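Local coordinates for putative uncharacterized protein (Pseudomonas phage 201phi2-1, PDB 3R4V), which is a phage tubulin-like protein of the tubulin/FtsZ fold, seen here with guanosine-5'-diphosphate and a magnesium ion bound, at residues Lys144-Val149 and Trp194-Asp199; Glu225-Leu230 and Ile269-Val274; Lys4-Phe9 and Asp82-Cys87; Ile172-Leu177 and Asp263-Val268. All blocks are in the same frame, centred on the assembly; numbering follows the deposited sequence.

Interaction 1 (Lys144-Val149 and Trp194-Asp199)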
loop_
_atom_site.group_PDB
_atom_site.type_symbol
_atom_site.label_atom_id
_atom_site.label_comp_id
_atom_site.label_asym_id
_atom_site.label_seq_id
_atom_site.Cartn_x
_atom_site.Cartn_y
_atom_site.Cartn_z
ATOM N N LYS A 144 -13.216 5.903 -10.006
ATOM C CA LYS A 144 -14.137 5.797 -8.875
ATOM C C LYS A 144 -14.387 7.162 -8.243
ATOM O O LYS A 144 -15.195 7.291 -7.323
ATOM C CB LYS A 144 -13.582 4.845 -7.815
ATOM C CG LYS A 144 -13.141 3.481 -8.338
ATOM C CD LYS A 144 -14.297 2.665 -8.829
ATOM C CE LYS A 144 -13.905 1.198 -8.998
ATOM N NZ LYS A 144 -14.940 0.451 -9.752
ATOM N N HIS A 145 -13.710 8.173 -8.769
ATOM C CA HIS A 145 -13.767 9.525 -8.234
ATOM C C HIS A 145 -13.565 9.518 -6.719
ATOM O O HIS A 145 -14.443 9.896 -5.955
ATOM C CB HIS A 145 -15.097 10.208 -8.604
ATOM C CG HIS A 145 -15.018 11.700 -8.556
ATOM N ND1 HIS A 145 -14.572 12.454 -9.622
ATOM C CD2 HIS A 145 -15.264 12.572 -7.551
ATOM C CE1 HIS A 145 -14.575 13.731 -9.282
ATOM N NE2 HIS A 145 -14.992 13.829 -8.032
ATOM N N LEU A 146 -12.392 9.074 -6.282
ATOM C CA LEU A 146 -12.133 8.945 -4.865
ATOM C C LEU A 146 -10.631 9.065 -4.676
ATOM O O LEU A 146 -9.889 8.528 -5.494
ATOM C CB LEU A 146 -12.571 7.550 -4.419
ATOM C CG LEU A 146 -12.295 7.188 -2.974
ATOM C CD1 LEU A 146 -13.268 7.968 -2.109
ATOM C CD2 LEU A 146 -12.415 5.676 -2.721
ATOM N N PRO A 147 -10.183 9.766 -3.621
ATOM C CA PRO A 147 -8.731 9.765 -3.375
ATOM C C PRO A 147 -8.284 8.362 -3.013
ATOM O O PRO A 147 -8.962 7.660 -2.260
ATOM C CB PRO A 147 -8.566 10.680 -2.159
ATOM C CG PRO A 147 -9.845 11.524 -2.151
ATOM C CD PRO A 147 -10.905 10.601 -2.646
ATOM N N ILE A 148 -7.151 7.951 -3.567
ATOM C CA ILE A 148 -6.572 6.677 -3.180
ATOM C C ILE A 148 -5.331 6.995 -2.378
ATOM O O ILE A 148 -4.317 7.445 -2.917
ATOM C CB ILE A 148 -6.253 5.801 -4.408
ATOM C CG1 ILE A 148 -7.551 5.449 -5.165
ATOM C CG2 ILE A 148 -5.451 4.558 -3.974
ATOM C CD1 ILE A 148 -8.544 4.547 -4.410
ATOM N N VAL A 149 -5.448 6.827 -1.063
ATOM C CA VAL A 149 -4.510 7.410 -0.115
ATOM C C VAL A 149 -3.562 6.324 0.322
ATOM O O VAL A 149 -3.987 5.320 0.868
ATOM C CB VAL A 149 -5.288 7.943 1.115
ATOM C CG1 VAL A 149 -4.360 8.457 2.182
ATOM C CG2 VAL A 149 -6.254 9.052 0.675
ATOM N N TRP A 194 -12.184 12.741 6.362
ATOM C CA TRP A 194 -10.761 13.006 6.277
ATOM C C TRP A 194 -10.180 12.329 5.049
ATOM O O TRP A 194 -9.476 12.956 4.264
ATOM C CB TRP A 194 -10.045 12.501 7.539
ATOM C CG TRP A 194 -8.558 12.312 7.419
ATOM C CD1 TRP A 194 -7.615 13.281 7.234
ATOM C CD2 TRP A 194 -7.849 11.070 7.507
ATOM N NE1 TRP A 194 -6.354 12.714 7.198
ATOM C CE2 TRP A 194 -6.475 11.357 7.361
ATOM C CE3 TRP A 194 -8.244 9.741 7.688
ATOM C CZ2 TRP A 194 -5.493 10.364 7.388
ATOM C CZ3 TRP A 194 -7.270 8.751 7.720
ATOM C CH2 TRP A 194 -5.913 9.066 7.571
ATOM N N VAL A 195 -10.468 11.040 4.886
ATOM C CA VAL A 195 -9.811 10.267 3.832
ATOM C C VAL A 195 -10.562 10.319 2.491
ATOM O O VAL A 195 -9.941 10.247 1.419
ATOM C CB VAL A 195 -9.544 8.805 4.282
ATOM C CG1 VAL A 195 -10.841 8.002 4.371
ATOM C CG2 VAL A 195 -8.562 8.153 3.336
ATOM N N ARG A 196 -11.888 10.461 2.554
ATOM C CA ARG A 196 -12.719 10.660 1.360
ATOM C C ARG A 196 -13.004 12.157 1.178
ATOM O O ARG A 196 -14.163 12.571 1.064
ATOM C CB ARG A 196 -14.041 9.908 1.499
ATOM C CG ARG A 196 -13.919 8.388 1.658
ATOM C CD ARG A 196 -15.325 7.752 1.798
ATOM N NE ARG A 196 -16.149 8.082 0.637
ATOM C CZ ARG A 196 -16.136 7.383 -0.490
ATOM N NH1 ARG A 196 -15.386 6.293 -0.577
ATOM N NH2 ARG A 196 -16.876 7.759 -1.523
ATOM N N PHE A 197 -11.949 12.967 1.169
ATOM C CA PHE A 197 -12.121 14.417 1.241
ATOM C C PHE A 197 -12.838 15.027 0.036
ATOM O O PHE A 197 -13.414 16.095 0.149
ATOM C CB PHE A 197 -10.796 15.138 1.526
ATOM C CG PHE A 197 -9.711 14.857 0.517
ATOM C CD1 PHE A 197 -9.653 15.572 -0.675
ATOM C CD2 PHE A 197 -8.745 13.885 0.766
ATOM C CE1 PHE A 197 -8.663 15.321 -1.617
ATOM C CE2 PHE A 197 -7.739 13.633 -0.162
ATOM C CZ PHE A 197 -7.693 14.351 -1.353
ATOM N N THR A 198 -12.795 14.363 -1.115
ATOM C CA THR A 198 -13.510 14.868 -2.298
ATOM C C THR A 198 -15.034 14.752 -2.191
ATOM O O THR A 198 -15.758 15.338 -2.994
ATOM C CB THR A 198 -13.084 14.131 -3.575
ATOM O OG1 THR A 198 -13.112 12.727 -3.326
ATOM C CG2 THR A 198 -11.672 14.533 -3.997
ATOM N N ASP A 199 -15.531 13.998 -1.217
ATOM C CA ASP A 199 -16.980 13.836 -1.080
ATOM C C ASP A 199 -17.645 15.180 -0.782
ATOM O O ASP A 199 -18.693 15.503 -1.348
ATOM C CB ASP A 199 -17.322 12.830 0.024
ATOM C CG ASP A 199 -17.298 11.391 -0.462
ATOM O OD1 ASP A 199 -16.925 11.164 -1.631
ATOM O OD2 ASP A 199 -17.642 10.490 0.336
HETATM O O HOH W 1 -15.510 11.772 -3.888
HETATM O O HOH W 2 -16.684 8.194 -4.607
HETATM O O HOH W 3 -10.559 8.072 -0.128
#

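Interaction 2 (Glu225-Leu230 and Ile269-Val274)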
loop_
_atom_site.group_PDB
_atom_site.type_symbol
_atom_site.label_atom_id
_atom_site.label_comp_id
_atom_site.label_asym_id
_atom_site.label_seq_id
_atom_site.Cartn_x
_atom_site.Cartn_y
_atom_site.Cartn_z
ATOM N N GLU A 225 2.042 21.179 1.000
ATOM C CA GLU A 225 0.703 21.262 0.423
ATOM C C GLU A 225 -0.293 20.272 1.028
ATOM O O GLU A 225 -0.955 19.524 0.312
ATOM C CB GLU A 225 0.777 21.090 -1.097
ATOM C CG GLU A 225 1.619 22.197 -1.742
ATOM C CD GLU A 225 1.707 22.106 -3.261
ATOM O OE1 GLU A 225 0.790 21.547 -3.895
ATOM O OE2 GLU A 225 2.704 22.602 -3.820
ATOM N N ALA A 226 -0.427 20.298 2.348
ATOM C CA ALA A 226 -1.296 19.353 3.027
ATOM C C ALA A 226 -2.732 19.587 2.591
ATOM O O ALA A 226 -3.188 20.733 2.534
ATOM C CB ALA A 226 -1.166 19.502 4.538
ATOM N N ILE A 227 -3.445 18.512 2.291
ATOM C CA ILE A 227 -4.860 18.606 1.916
ATOM C C ILE A 227 -5.801 18.357 3.092
ATOM O O ILE A 227 -6.744 19.115 3.311
ATOM C CB ILE A 227 -5.208 17.570 0.827
ATOM C CG1 ILE A 227 -4.291 17.756 -0.385
ATOM C CG2 ILE A 227 -6.700 17.644 0.449
ATOM C CD1 ILE A 227 -4.344 16.579 -1.368
ATOM N N SER A 228 -5.557 17.277 3.832
ATOM C CA SER A 228 -6.509 16.827 4.839
ATOM C C SER A 228 -5.749 16.238 6.024
ATOM O O SER A 228 -4.895 15.374 5.849
ATOM C CB SER A 228 -7.444 15.783 4.207
ATOM O OG SER A 228 -8.467 15.373 5.081
ATOM N N GLN A 229 -6.086 16.678 7.230
ATOM C CA GLN A 229 -5.235 16.437 8.390
ATOM C C GLN A 229 -6.077 15.911 9.544
ATOM O O GLN A 229 -7.155 16.434 9.810
ATOM C CB GLN A 229 -4.645 17.784 8.789
ATOM C CG GLN A 229 -3.363 17.791 9.580
ATOM C CD GLN A 229 -2.735 19.171 9.529
ATOM O OE1 GLN A 229 -2.116 19.546 8.529
ATOM N NE2 GLN A 229 -2.940 19.957 10.584
ATOM N N LEU A 230 -5.587 14.883 10.227
ATOM C CA LEU A 230 -6.223 14.410 11.456
ATOM C C LEU A 230 -5.152 14.332 12.540
ATOM O O LEU A 230 -4.113 13.720 12.324
ATOM C CB LEU A 230 -6.831 13.033 11.219
ATOM C CG LEU A 230 -8.217 12.747 11.782
ATOM C CD1 LEU A 230 -8.907 11.673 10.964
ATOM C CD2 LEU A 230 -8.105 12.331 13.241
ATOM N N ILE A 269 -2.604 14.016 4.859
ATOM C CA ILE A 269 -2.733 13.568 3.476
ATOM C C ILE A 269 -2.344 14.726 2.548
ATOM O O ILE A 269 -2.848 15.829 2.700
ATOM C CB ILE A 269 -4.187 13.107 3.175
ATOM C CG1 ILE A 269 -4.581 11.941 4.088
ATOM C CG2 ILE A 269 -4.363 12.739 1.684
ATOM C CD1 ILE A 269 -6.022 11.498 3.967
ATOM N N ASN A 270 -1.458 14.468 1.585
ATOM C CA ASN A 270 -1.187 15.431 0.522
ATOM C C ASN A 270 -1.065 14.663 -0.780
ATOM O O ASN A 270 -1.330 13.469 -0.788
ATOM C CB ASN A 270 0.070 16.252 0.801
ATOM C CG ASN A 270 1.342 15.469 0.622
ATOM O OD1 ASN A 270 1.332 14.236 0.563
ATOM N ND2 ASN A 270 2.464 16.184 0.550
ATOM N N SER A 271 -0.677 15.321 -1.870
ATOM C CA SER A 271 -0.498 14.567 -3.124
ATOM C C SER A 271 0.637 15.105 -3.981
ATOM O O SER A 271 1.005 14.469 -4.970
ATOM C CB SER A 271 -1.795 14.521 -3.943
ATOM O OG SER A 271 -2.099 15.816 -4.468
ATOM N N VAL A 272 1.185 16.265 -3.629
ATOM C CA VAL A 272 2.229 16.861 -4.463
ATOM C C VAL A 272 3.497 15.993 -4.509
ATOM O O VAL A 272 4.250 16.050 -5.463
ATOM C CB VAL A 272 2.549 18.322 -4.070
ATOM C CG1 VAL A 272 3.259 18.385 -2.729
ATOM C CG2 VAL A 272 3.400 18.979 -5.141
ATOM N N GLY A 273 3.706 15.171 -3.491
ATOM C CA GLY A 273 4.916 14.366 -3.398
ATOM C C GLY A 273 4.916 13.176 -4.351
ATOM O O GLY A 273 5.963 12.569 -4.577
ATOM N N VAL A 274 3.752 12.834 -4.900
ATOM C CA VAL A 274 3.650 11.683 -5.813
ATOM C C VAL A 274 4.488 11.899 -7.078
ATOM O O VAL A 274 5.049 10.953 -7.626
ATOM C CB VAL A 274 2.187 11.379 -6.169
ATOM C CG1 VAL A 274 2.089 10.263 -7.236
ATOM C CG2 VAL A 274 1.418 10.960 -4.897
HETATM O O HOH W 4 -0.676 18.136 -2.026
#

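Interaction 3 (Lys4-Phe9 and Asp82-Cys87)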
loop_
_atom_site.group_PDB
_atom_site.type_symbol
_atom_site.label_atom_id
_atom_site.label_comp_id
_atom_site.label_asym_id
_atom_site.label_seq_id
_atom_site.Cartn_x
_atom_site.Cartn_y
_atom_site.Cartn_z
ATOM N N LYS A 4 -14.874 -2.530 13.307
ATOM C CA LYS A 4 -14.221 -1.227 13.355
ATOM C C LYS A 4 -13.253 -1.062 12.187
ATOM O O LYS A 4 -13.210 -0.019 11.530
ATOM C CB LYS A 4 -13.449 -1.039 14.671
ATOM C CG LYS A 4 -14.297 -0.908 15.925
ATOM C CD LYS A 4 -13.424 -0.475 17.103
ATOM C CE LYS A 4 -14.091 -0.737 18.449
ATOM N NZ LYS A 4 -15.362 0.016 18.619
ATOM N N VAL A 5 -12.466 -2.099 11.939
ATOM C CA VAL A 5 -11.475 -2.045 10.875
ATOM C C VAL A 5 -11.186 -3.442 10.362
ATOM O O VAL A 5 -11.127 -4.412 11.131
ATOM C CB VAL A 5 -10.154 -1.376 11.365
ATOM C CG1 VAL A 5 -9.518 -2.194 12.461
ATOM C CG2 VAL A 5 -9.175 -1.183 10.216
ATOM N N CYS A 6 -11.044 -3.530 9.047
ATOM C CA CYS A 6 -10.634 -4.756 8.406
ATOM C C CYS A 6 -9.282 -4.521 7.720
ATOM O O CYS A 6 -9.114 -3.559 6.966
ATOM C CB CYS A 6 -11.707 -5.178 7.404
ATOM S SG CYS A 6 -11.253 -6.563 6.386
ATOM N N LEU A 7 -8.320 -5.396 7.998
ATOM C CA LEU A 7 -6.986 -5.264 7.422
ATOM C C LEU A 7 -6.783 -6.300 6.324
ATOM O O LEU A 7 -6.972 -7.504 6.535
ATOM C CB LEU A 7 -5.909 -5.431 8.496
ATOM C CG LEU A 7 -5.948 -4.396 9.619
ATOM C CD1 LEU A 7 -6.846 -4.887 10.747
ATOM C CD2 LEU A 7 -4.557 -4.140 10.138
ATOM N N ILE A 8 -6.365 -5.824 5.158
ATOM C CA ILE A 8 -6.226 -6.683 3.993
ATOM C C ILE A 8 -4.780 -6.674 3.495
ATOM O O ILE A 8 -4.201 -5.603 3.299
ATOM C CB ILE A 8 -7.143 -6.183 2.879
ATOM C CG1 ILE A 8 -8.600 -6.249 3.343
ATOM C CG2 ILE A 8 -6.921 -6.988 1.600
ATOM C CD1 ILE A 8 -9.529 -5.342 2.571
ATOM N N PHE A 9 -4.208 -7.862 3.300
ATOM C CA PHE A 9 -2.819 -8.014 2.861
ATOM C C PHE A 9 -2.776 -8.872 1.619
ATOM O O PHE A 9 -3.480 -9.880 1.532
ATOM C CB PHE A 9 -1.972 -8.696 3.947
ATOM C CG PHE A 9 -1.876 -7.901 5.203
ATOM C CD1 PHE A 9 -0.850 -6.982 5.372
ATOM C CD2 PHE A 9 -2.849 -8.011 6.177
ATOM C CE1 PHE A 9 -0.774 -6.208 6.517
ATOM C CE2 PHE A 9 -2.776 -7.246 7.329
ATOM C CZ PHE A 9 -1.737 -6.343 7.498
ATOM N N ASP A 82 -16.102 -0.307 9.076
ATOM C CA ASP A 82 -16.090 1.149 9.102
ATOM C C ASP A 82 -14.818 1.747 8.497
ATOM O O ASP A 82 -14.797 2.918 8.115
ATOM C CB ASP A 82 -16.272 1.661 10.530
ATOM C CG ASP A 82 -17.685 1.442 11.055
ATOM O OD1 ASP A 82 -18.624 1.414 10.229
ATOM O OD2 ASP A 82 -17.849 1.298 12.290
ATOM N N PHE A 83 -13.752 0.954 8.434
ATOM C CA PHE A 83 -12.502 1.417 7.851
ATOM C C PHE A 83 -11.718 0.212 7.368
ATOM O O PHE A 83 -11.858 -0.877 7.916
ATOM C CB PHE A 83 -11.698 2.196 8.907
ATOM C CG PHE A 83 -10.569 3.018 8.343
ATOM C CD1 PHE A 83 -10.784 4.318 7.895
ATOM C CD2 PHE A 83 -9.291 2.504 8.280
ATOM C CE1 PHE A 83 -9.738 5.082 7.388
ATOM C CE2 PHE A 83 -8.243 3.258 7.772
ATOM C CZ PHE A 83 -8.462 4.554 7.331
ATOM N N TYR A 84 -10.914 0.382 6.317
ATOM C CA TYR A 84 -10.064 -0.716 5.861
ATOM C C TYR A 84 -8.620 -0.267 5.723
ATOM O O TYR A 84 -8.337 0.893 5.454
ATOM C CB TYR A 84 -10.523 -1.274 4.503
ATOM C CG TYR A 84 -11.989 -1.678 4.429
ATOM C CD1 TYR A 84 -12.370 -3.023 4.447
ATOM C CD2 TYR A 84 -12.987 -0.717 4.324
ATOM C CE1 TYR A 84 -13.720 -3.396 4.362
ATOM C CE2 TYR A 84 -14.327 -1.082 4.236
ATOM C CZ TYR A 84 -14.684 -2.416 4.265
ATOM O OH TYR A 84 -16.013 -2.755 4.173
ATOM N N ILE A 85 -7.705 -1.203 5.879
ATOM C CA ILE A 85 -6.304 -0.938 5.587
ATOM C C ILE A 85 -5.863 -1.992 4.579
ATOM O O ILE A 85 -6.099 -3.183 4.792
ATOM C CB ILE A 85 -5.462 -1.041 6.857
ATOM C CG1 ILE A 85 -5.955 -0.015 7.889
ATOM C CG2 ILE A 85 -3.968 -0.869 6.544
ATOM C CD1 ILE A 85 -5.362 -0.177 9.277
ATOM N N VAL A 86 -5.231 -1.566 3.486
ATOM C CA VAL A 86 -4.758 -2.505 2.465
ATOM C C VAL A 86 -3.232 -2.440 2.349
ATOM O O VAL A 86 -2.665 -1.360 2.391
ATOM C CB VAL A 86 -5.329 -2.156 1.106
ATOM C CG1 VAL A 86 -5.065 -3.307 0.128
ATOM C CG2 VAL A 86 -6.815 -1.869 1.218
ATOM N N CYS A 87 -2.571 -3.581 2.185
ATOM C CA CYS A 87 -1.113 -3.594 2.221
ATOM C C CYS A 87 -0.510 -4.596 1.242
ATOM O O CYS A 87 -0.863 -5.770 1.244
ATOM C CB CYS A 87 -0.629 -3.896 3.653
ATOM S SG CYS A 87 1.166 -4.123 3.811
#

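Interaction 4 (Ile172-Leu177 and Asp263-Val268)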
loop_
_atom_site.group_PDB
_atom_site.type_symbol
_atom_site.label_atom_id
_atom_site.label_comp_id
_atom_site.label_asym_id
_atom_site.label_seq_id
_atom_site.Cartn_x
_atom_site.Cartn_y
_atom_site.Cartn_z
ATOM N N ILE A 172 0.820 0.765 10.669
ATOM C CA ILE A 172 -0.512 0.187 10.598
ATOM C C ILE A 172 -1.190 0.222 11.966
ATOM O O ILE A 172 -2.366 0.546 12.072
ATOM C CB ILE A 172 -0.477 -1.246 10.051
ATOM C CG1 ILE A 172 -0.088 -1.199 8.570
ATOM C CG2 ILE A 172 -1.842 -1.898 10.209
ATOM C CD1 ILE A 172 -0.009 -2.552 7.907
ATOM N N ARG A 173 -0.443 -0.119 13.009
ATOM C CA ARG A 173 -0.964 -0.022 14.369
ATOM C C ARG A 173 -1.424 1.390 14.744
ATOM O O ARG A 173 -2.394 1.547 15.489
ATOM C CB ARG A 173 0.080 -0.500 15.370
ATOM C CG ARG A 173 0.450 -1.956 15.184
ATOM C CD ARG A 173 1.151 -2.485 16.409
ATOM N NE ARG A 173 1.526 -3.885 16.247
ATOM C CZ ARG A 173 0.727 -4.920 16.497
ATOM N NH1 ARG A 173 -0.521 -4.732 16.914
ATOM N NH2 ARG A 173 1.178 -6.154 16.314
ATOM N N LYS A 174 -0.721 2.410 14.265
ATOM C CA LYS A 174 -1.154 3.777 14.550
ATOM C C LYS A 174 -2.485 4.052 13.855
ATOM O O LYS A 174 -3.343 4.732 14.407
ATOM C CB LYS A 174 -0.094 4.818 14.154
ATOM C CG LYS A 174 1.169 4.812 15.018
ATOM C CD LYS A 174 2.168 5.842 14.513
ATOM C CE LYS A 174 3.286 6.110 15.522
ATOM N NZ LYS A 174 4.051 4.901 15.903
ATOM N N VAL A 175 -2.674 3.515 12.648
ATOM C CA VAL A 175 -3.948 3.700 11.957
ATOM C C VAL A 175 -5.049 2.894 12.651
ATOM O O VAL A 175 -6.185 3.353 12.755
ATOM C CB VAL A 175 -3.874 3.316 10.441
ATOM C CG1 VAL A 175 -5.248 3.494 9.796
ATOM C CG2 VAL A 175 -2.856 4.192 9.757
ATOM N N VAL A 176 -4.717 1.691 13.120
ATOM C CA VAL A 176 -5.691 0.880 13.853
ATOM C C VAL A 176 -6.123 1.637 15.097
ATOM O O VAL A 176 -7.298 1.653 15.448
ATOM C CB VAL A 176 -5.141 -0.517 14.216
ATOM C CG1 VAL A 176 -6.066 -1.222 15.202
ATOM C CG2 VAL A 176 -4.981 -1.354 12.937
ATOM N N LEU A 177 -5.163 2.303 15.727
ATOM C CA LEU A 177 -5.446 3.127 16.908
ATOM C C LEU A 177 -6.346 4.302 16.527
ATOM O O LEU A 177 -7.376 4.556 17.166
ATOM C CB LEU A 177 -4.139 3.640 17.506
ATOM C CG LEU A 177 -4.256 4.753 18.539
ATOM C CD1 LEU A 177 -4.906 4.204 19.797
ATOM C CD2 LEU A 177 -2.879 5.343 18.834
ATOM N N ASP A 263 2.346 10.423 22.442
ATOM C CA ASP A 263 1.610 11.537 23.026
ATOM C C ASP A 263 0.795 12.332 21.998
ATOM O O ASP A 263 -0.232 12.924 22.324
ATOM C CB ASP A 263 2.578 12.463 23.766
ATOM C CG ASP A 263 1.866 13.537 24.563
ATOM O OD1 ASP A 263 1.388 13.235 25.679
ATOM O OD2 ASP A 263 1.794 14.687 24.076
ATOM N N GLN A 264 1.264 12.363 20.758
ATOM C CA GLN A 264 0.487 12.969 19.683
ATOM C C GLN A 264 0.856 12.312 18.367
ATOM O O GLN A 264 2.011 11.922 18.161
ATOM C CB GLN A 264 0.682 14.486 19.621
ATOM C CG GLN A 264 2.066 14.935 19.210
ATOM C CD GLN A 264 2.240 16.438 19.348
ATOM O OE1 GLN A 264 2.320 16.967 20.463
ATOM N NE2 GLN A 264 2.285 17.135 18.226
ATOM N N ILE A 265 -0.139 12.151 17.498
ATOM C CA ILE A 265 0.055 11.506 16.200
ATOM C C ILE A 265 -0.737 12.315 15.185
ATOM O O ILE A 265 -1.901 12.626 15.430
ATOM C CB ILE A 265 -0.443 10.031 16.179
ATOM C CG1 ILE A 265 0.038 9.268 17.418
ATOM C CG2 ILE A 265 0.008 9.315 14.890
ATOM C CD1 ILE A 265 -0.601 7.908 17.596
ATOM N N HIS A 266 -0.101 12.671 14.070
ATOM C CA HIS A 266 -0.744 13.445 13.008
ATOM C C HIS A 266 -0.763 12.644 11.734
ATOM O O HIS A 266 0.270 12.137 11.306
ATOM C CB HIS A 266 0.013 14.752 12.772
ATOM C CG HIS A 266 0.245 15.539 14.029
ATOM N ND1 HIS A 266 -0.704 16.382 14.566
ATOM C CD2 HIS A 266 1.303 15.582 14.869
ATOM C CE1 HIS A 266 -0.236 16.919 15.677
ATOM N NE2 HIS A 266 0.979 16.446 15.889
ATOM N N PHE A 267 -1.939 12.547 11.126
ATOM C CA PHE A 267 -2.116 11.778 9.900
ATOM C C PHE A 267 -2.423 12.790 8.812
ATOM O O PHE A 267 -3.532 13.335 8.759
ATOM C CB PHE A 267 -3.283 10.810 10.087
ATOM C CG PHE A 267 -3.103 9.853 11.247
ATOM C CD1 PHE A 267 -3.414 10.244 12.544
ATOM C CD2 PHE A 267 -2.621 8.578 11.043
ATOM C CE1 PHE A 267 -3.251 9.365 13.608
ATOM C CE2 PHE A 267 -2.453 7.693 12.100
ATOM C CZ PHE A 267 -2.763 8.086 13.385
ATOM N N VAL A 268 -1.434 13.086 7.986
ATOM C CA VAL A 268 -1.561 14.180 7.030
ATOM C C VAL A 268 -1.587 13.633 5.620
ATOM O O VAL A 268 -0.723 12.854 5.239
ATOM C CB VAL A 268 -0.393 15.149 7.154
ATOM C CG1 VAL A 268 -0.676 16.423 6.336
ATOM C CG2 VAL A 268 -0.145 15.486 8.631
#

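Interaction 1 (Lys144-Val149 and Trp194-Asp199)
Pro-147 lies over one face of the Phe-197 ring, its CG 3.7 Å from the ring centroid and 18° off the normal, a CH-pi contact. Beside this tight half, CG2 of Val-149 meets CG2 of Val-195 at 3.6 Å, and CD1 of Leu-146 covers one face of the Arg-196 guanidinium. A bend at chi3 (58°) folds Arg-196 back: NE donates to Asp-199 OD2 at 2.8 Å, part of a salt bridge, with OD2 in the guanidinium plane but NE above the carboxylate plane. NH1 bonds to Ala-111 O.

No direct hydrogen bond joins the segments. One water lies between Pro-147 O and Val-195 O, beside the proline packing. On the exposed side another accepts from Thr-198 OG1 (2.6 Å) and donates to His-145 O and Asp-199 OD1; a third donates to His-145 O and accepts a weak bond from Arg-196 NH2. The turn leaving helix 188-195 packs against the lead-in to strand 148-154, with strand 113-119 touching Leu-146 and Val-195, and Ile-269 of strand 264-270 touching Phe-197.

Interaction 2 (Glu225-Leu230 and Ile269-Val274)
A classic beta bulge marks the place where two antiparallel strands of the C-terminal domain meet: Ile-227 and Ser-228 both face Ile-269. The carbonyl oxygen of Ile-269 accepts two N-H groups, from Ile-227 N at 2.8 Å and from Ser-228 N at 3.3 Å. The shorter bond runs nearly along the C=O axis, while the longer has its donor tilted 17° from the carbonyl plane. Ile-269 N returns a bond to Ser-228 O at 2.8 Å, completing the hydrogen-bonded pair Ser-228 with Ile-269.

Beyond the bulge the chains are held more loosely. A water donates to Glu-225 O and accepts from Ser-271 N at 2.8 Å, filling in where direct pairing stops. With CG1 anti to its carbonyl carbon (chi1 -56°) and the chain extended, Ile-227 lays CD1 along the Asn-270 backbone, 3.8 Å from Asn-270 C. Glu-225 crosses Val-272 at about a right angle, its OE1 3.7 Å from Val-272 CB.

Ser-228 OG bonds to Trp-194 O at the end of helix 188-195, and Asn-270 OD1 to His-212 of strand 208-214. Strand 264-270 sits between strands 208-214 and 228-233, and strand 247-252 flanks the latter on its far side.

Interaction 3 (Lys4-Phe9 and Asp82-Cys87)
Cys-6 to Phe-9 and Tyr-84 to Cys-87 run as neighbouring parallel strands in the Rossmann-like, nucleotide-binding half of the tubulin/FtsZ fold, their axes 4.7 Å apart and 13° from parallel. Four backbone bonds join them: Cys-6 N to Phe-83 O, Ile-85 N to Cys-6 O, Ile-8 N to Ile-85 O at 2.7 Å, and Cys-87 N to Ile-8 O, the last bent (132° at the hydrogen).

One face of the sheet carries Cys-6, Ile-8, Tyr-84 and Val-86. Cys-6 CB touches Tyr-84 CD1 at 3.7 Å, and Ile-8 CD1 reaches the same ring carbon from 4.1 Å. On the other face, Leu-7 and Ile-85 lie side by side pointing the same way, with Leu-7 CD2 4.1 Å from Ile-85 CD1. Val-5 CG2 comes to the edge of the Phe-83 ring.

Further out, helix 161-178 covers the Leu-7 and Ile-85 face through Ile-172, Val-175 and Val-176. Tyr-84 OH is held by Ala-81 N and Arg-109 NH1. Cys-87, its side chain about 9 Å from the bound guanosine-5'-diphosphate, places CB 3.5 Å from Phe-9 CD1 and SG, anti to the backbone N (chi1 174°), 4.9 Å obliquely from the Phe-9 ring centroid.

Interaction 4 (Ile172-Leu177 and Asp263-Val268)
Phe-267 holds its CG anti to the carbonyl carbon, which carries the ring outward from the strand and against the turn of helix at Lys-174 and Val-175. In Leu-177 CG is anti to the backbone N instead (chi1 167°), and together with chi2 (68°) this brings CD2 to Ile-265.

The ring end of Phe-267 approaches the helix backbone obliquely, CZ lying 3.6 Å from Lys-174 O, while Val-175 CG2 comes within 4.2 Å of Phe-267 CE2. Next to it Ile-265 uses two of its branches. Its CD1 meets Leu-177 CD2 at 3.6 Å, the two side chains crossing at a slant, and its CG2 touches the aliphatic shaft of Lys-174 at CD, 4.1 Å away. The charged end of that lysine leads away from the strand segment and makes a long, weak ion pair with Asp-262. No hydrogen bond crosses the contact, so helix and strand are held here by apolar packing.

The helix crosses the strand almost at a right angle (-96°), their axes 10.3 Å apart. Ile-213 of strand 208-214 packs against all of Lys-174, Val-175, Ile-265 and Phe-267. The position of helix 161-178 is consistent with that of the central helix of tubulin and FtsZ, which joins the nucleotide-binding and C-terminal domains.

Overall arrangement
From the N terminus, interaction 3 comes first: it closes a loop of 72 residues between 4-9 and 82-87 before any other contact opens. Interaction 1 then begins at 144-149, and interaction 4 starts at 172-177 before interaction 1 closes, so the two cross. Interaction 2 opens at 225-230, inside the span of interaction 4, and closes just after it; these also cross, sharing strand 264-270. Interactions 1 and 2 follow in series but meet in space through Trp-194 and Phe-197. Helix 161-178 packs on both sets of strands: Ile-172 and Val-176 touch interaction 3, Lys-174 and Leu-177 turn to interaction 4, and Val-175 touches both, tying the nucleotide-binding strands to the C-terminal domain.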